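Es1 family protein (Ehrlichia chaffeensis, PDB 3L3B) is of unestablished function but belongs to the DJ-1/PfpI family, has an amidotransferase-like domain and is probably linked to isoprenoid biosynthesis. Local coordinates at residues S201-C212 against G227-Y238. Residues are numbered along the deposited sequence; the frame is centred on the assembly and turned at random.
Sequences SVKDDVNRIFSC and GIQDMISSMVNY
Ser201 OG donates a very short hydrogen bond, 2.5 Å, to Asp230 OD1, tying Ser201, on the arm of the hairpin that holds edge strand 202-204, to the helix. The carboxylate reaches across because Asp230 CG stands anti to its own backbone N (chi1 -167°). One turn on, Ser234 OG bonds to Asp230 O at 2.7 Å; that carbonyl also takes Ser234 N, the two donors arriving from opposite faces of its plane. Phe210, on strand 209-212, fills the middle: Met235 CG lies over one face of its ring, 3.8 Å from the centroid in a CH-pi contact, while the sulfur sits obliquely farther off. The helix runs nearly antiparallel to this strand, at 169°, and packs on the mixed sheet of a DJ-1/PfpI-type alpha/beta fold, where strand 202-204, paired antiparallel with 209-212 in a hairpin, ends an otherwise parallel sheet; Met231 and Met235 also reach Val112 on strand 110-113. At the C-terminal end of strand 209-212, Cys212 SG meets Ile228 CG1 at 3.8 Å. At the hairpin turn, Tyr238 OH sits 3.0 Å from Arg208 CZ, over the centre of the guanidinium face, with the two planes 70° apart. That approach from above is wrong for hydrogen bonding; Arg208 NE instead bonds to Lys151 O.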
# COMPACT_ATOMS: atom_id res chain seq x y z
N SER B 201 10.66 -17.17 -5.31
CA SER B 201 11.72 -16.40 -4.63
C SER B 201 13.02 -17.23 -4.56
O SER B 201 13.00 -18.41 -4.84
CB SER B 201 11.27 -16.01 -3.22
OG SER B 201 11.19 -17.14 -2.35
N VAL B 202 14.12 -16.60 -4.14
CA VAL B 202 15.45 -17.22 -4.01
C VAL B 202 15.92 -17.11 -2.56
O VAL B 202 15.67 -16.10 -1.88
CB VAL B 202 16.42 -16.55 -5.04
CG1 VAL B 202 17.90 -16.84 -4.75
CG2 VAL B 202 15.99 -17.00 -6.48
N LYS B 203 16.52 -18.21 -2.09
CA LYS B 203 17.12 -18.36 -0.75
C LYS B 203 18.62 -18.58 -0.89
O LYS B 203 19.03 -19.52 -1.56
CB LYS B 203 16.55 -19.59 -0.03
N ASP B 204 19.43 -17.72 -0.25
CA ASP B 204 20.84 -17.98 -0.03
C ASP B 204 20.93 -18.50 1.38
O ASP B 204 20.92 -17.75 2.35
CB ASP B 204 21.67 -16.72 -0.22
CG ASP B 204 23.17 -16.95 -0.06
OD1 ASP B 204 23.92 -16.13 -0.58
OD2 ASP B 204 23.62 -17.92 0.60
N ASP B 205 20.96 -19.82 1.48
CA ASP B 205 20.90 -20.50 2.76
C ASP B 205 22.25 -20.46 3.53
O ASP B 205 22.28 -20.82 4.70
CB ASP B 205 20.44 -21.96 2.54
CG ASP B 205 20.93 -22.57 1.19
OD1 ASP B 205 21.03 -21.82 0.16
OD2 ASP B 205 21.18 -23.80 1.15
N VAL B 206 23.34 -20.05 2.89
CA VAL B 206 24.61 -19.81 3.61
C VAL B 206 24.61 -18.42 4.30
O VAL B 206 24.97 -18.28 5.45
CB VAL B 206 25.81 -19.93 2.64
CG1 VAL B 206 27.11 -19.47 3.31
CG2 VAL B 206 25.96 -21.40 2.13
N ASN B 207 24.18 -17.40 3.56
CA ASN B 207 24.28 -16.01 4.02
C ASN B 207 22.98 -15.48 4.59
O ASN B 207 22.91 -14.33 5.09
CB ASN B 207 24.75 -15.14 2.86
CG ASN B 207 26.19 -15.43 2.47
OD1 ASN B 207 27.11 -15.15 3.24
ND2 ASN B 207 26.40 -15.98 1.28
N ARG B 208 21.96 -16.32 4.53
CA ARG B 208 20.62 -15.97 5.07
C ARG B 208 20.08 -14.72 4.41
O ARG B 208 19.59 -13.79 5.08
CB ARG B 208 20.66 -15.80 6.57
CG ARG B 208 21.18 -16.97 7.32
CD ARG B 208 22.09 -16.48 8.45
NE ARG B 208 21.69 -17.05 9.73
CZ ARG B 208 22.22 -18.12 10.31
NH1 ARG B 208 23.22 -18.81 9.75
NH2 ARG B 208 21.73 -18.50 11.48
N ILE B 209 20.16 -14.71 3.09
CA ILE B 209 19.59 -13.64 2.30
C ILE B 209 18.47 -14.23 1.41
O ILE B 209 18.65 -15.27 0.76
CB ILE B 209 20.62 -12.95 1.38
CG1 ILE B 209 21.87 -12.49 2.15
CG2 ILE B 209 19.94 -11.77 0.69
CD1 ILE B 209 21.62 -11.51 3.22
N PHE B 210 17.32 -13.58 1.39
CA PHE B 210 16.13 -14.06 0.70
C PHE B 210 15.60 -12.93 -0.23
O PHE B 210 15.65 -11.77 0.16
CB PHE B 210 15.05 -14.44 1.75
CG PHE B 210 15.50 -15.53 2.73
CD1 PHE B 210 15.07 -16.83 2.59
CD2 PHE B 210 16.37 -15.24 3.77
CE1 PHE B 210 15.48 -17.84 3.48
CE2 PHE B 210 16.81 -16.25 4.67
CZ PHE B 210 16.33 -17.56 4.52
N SER B 211 15.15 -13.27 -1.44
CA SER B 211 14.84 -12.25 -2.45
C SER B 211 13.75 -12.66 -3.39
O SER B 211 13.58 -13.85 -3.69
CB SER B 211 16.05 -11.84 -3.28
OG SER B 211 16.80 -12.93 -3.81
N CYS B 212 13.05 -11.65 -3.90
CA CYS B 212 12.10 -11.87 -4.95
C CYS B 212 12.01 -10.64 -5.85
O CYS B 212 12.40 -9.52 -5.44
CB CYS B 212 10.78 -12.29 -4.36
SG CYS B 212 9.92 -11.05 -3.41
N GLY B 227 5.24 -14.13 -5.26
CA GLY B 227 6.66 -14.13 -4.99
C GLY B 227 7.00 -13.65 -3.59
O GLY B 227 7.84 -14.20 -2.96
N ILE B 228 6.35 -12.59 -3.11
CA ILE B 228 6.58 -12.06 -1.76
C ILE B 228 6.13 -13.06 -0.71
O ILE B 228 6.76 -13.21 0.32
CB ILE B 228 5.82 -10.69 -1.55
CG1 ILE B 228 6.54 -9.63 -2.36
CG2 ILE B 228 5.74 -10.33 -0.08
CD1 ILE B 228 5.82 -8.26 -2.55
N GLN B 229 5.02 -13.72 -0.97
CA GLN B 229 4.52 -14.75 -0.07
C GLN B 229 5.56 -15.89 0.08
O GLN B 229 5.81 -16.37 1.17
CB GLN B 229 3.19 -15.29 -0.61
CG GLN B 229 2.62 -16.46 0.16
CD GLN B 229 1.31 -16.93 -0.43
OE1 GLN B 229 1.29 -17.72 -1.37
NE2 GLN B 229 0.22 -16.43 0.10
N ASP B 230 6.19 -16.29 -1.02
CA ASP B 230 7.20 -17.34 -0.96
C ASP B 230 8.46 -16.91 -0.20
O ASP B 230 9.07 -17.71 0.52
CB ASP B 230 7.60 -17.76 -2.35
CG ASP B 230 8.40 -19.07 -2.34
OD1 ASP B 230 9.61 -19.04 -2.66
OD2 ASP B 230 7.82 -20.09 -1.92
N MET B 231 8.85 -15.65 -0.36
CA MET B 231 10.01 -15.14 0.31
C MET B 231 9.83 -15.15 1.83
O MET B 231 10.66 -15.68 2.55
CB MET B 231 10.31 -13.73 -0.19
CG MET B 231 11.62 -13.28 0.30
SD MET B 231 12.00 -11.60 -0.07
CE MET B 231 11.01 -10.76 1.15
N ILE B 232 8.72 -14.60 2.31
CA ILE B 232 8.46 -14.47 3.74
C ILE B 232 8.28 -15.85 4.36
O ILE B 232 8.87 -16.13 5.42
CB ILE B 232 7.20 -13.61 4.04
CG1 ILE B 232 7.33 -12.15 3.52
CG2 ILE B 232 6.85 -13.70 5.52
CD1 ILE B 232 8.53 -11.31 4.02
N SER B 233 7.50 -16.72 3.70
CA SER B 233 7.45 -18.14 4.09
C SER B 233 8.84 -18.72 4.30
O SER B 233 9.11 -19.32 5.33
CB SER B 233 6.72 -19.01 3.04
OG SER B 233 5.38 -18.58 2.87
N SER B 234 9.71 -18.57 3.31
CA SER B 234 11.04 -19.17 3.36
C SER B 234 11.84 -18.62 4.52
O SER B 234 12.59 -19.34 5.16
CB SER B 234 11.79 -18.90 2.06
OG SER B 234 11.09 -19.47 0.97
N MET B 235 11.71 -17.33 4.78
CA MET B 235 12.38 -16.73 5.93
C MET B 235 11.85 -17.32 7.24
O MET B 235 12.61 -17.70 8.12
CB MET B 235 12.21 -15.20 5.93
CG MET B 235 12.92 -14.50 4.80
SD MET B 235 12.51 -12.74 4.77
CE MET B 235 13.71 -12.30 6.10
N VAL B 236 10.54 -17.38 7.36
CA VAL B 236 9.92 -17.94 8.55
C VAL B 236 10.27 -19.44 8.75
O VAL B 236 10.53 -19.87 9.88
CB VAL B 236 8.37 -17.74 8.53
CG1 VAL B 236 7.72 -18.44 9.73
CG2 VAL B 236 7.99 -16.25 8.49
N ASN B 237 10.30 -20.23 7.67
CA ASN B 237 10.61 -21.65 7.78
C ASN B 237 12.06 -21.81 8.20
O ASN B 237 12.42 -22.75 8.91
CB ASN B 237 10.43 -22.39 6.46
CG ASN B 237 9.01 -22.39 5.95
OD1 ASN B 237 8.78 -22.74 4.79
ND2 ASN B 237 8.05 -21.97 6.78
N TYR B 238 12.90 -20.91 7.71
CA TYR B 238 14.29 -20.92 8.11
C TYR B 238 14.44 -20.73 9.62
O TYR B 238 15.29 -21.37 10.22
CB TYR B 238 15.11 -19.86 7.36
CG TYR B 238 16.54 -19.92 7.79
CD1 TYR B 238 17.45 -20.75 7.13
CD2 TYR B 238 16.97 -19.23 8.92
CE1 TYR B 238 18.76 -20.86 7.56
CE2 TYR B 238 18.28 -19.32 9.36
CZ TYR B 238 19.17 -20.14 8.67
OH TYR B 238 20.48 -20.23 9.09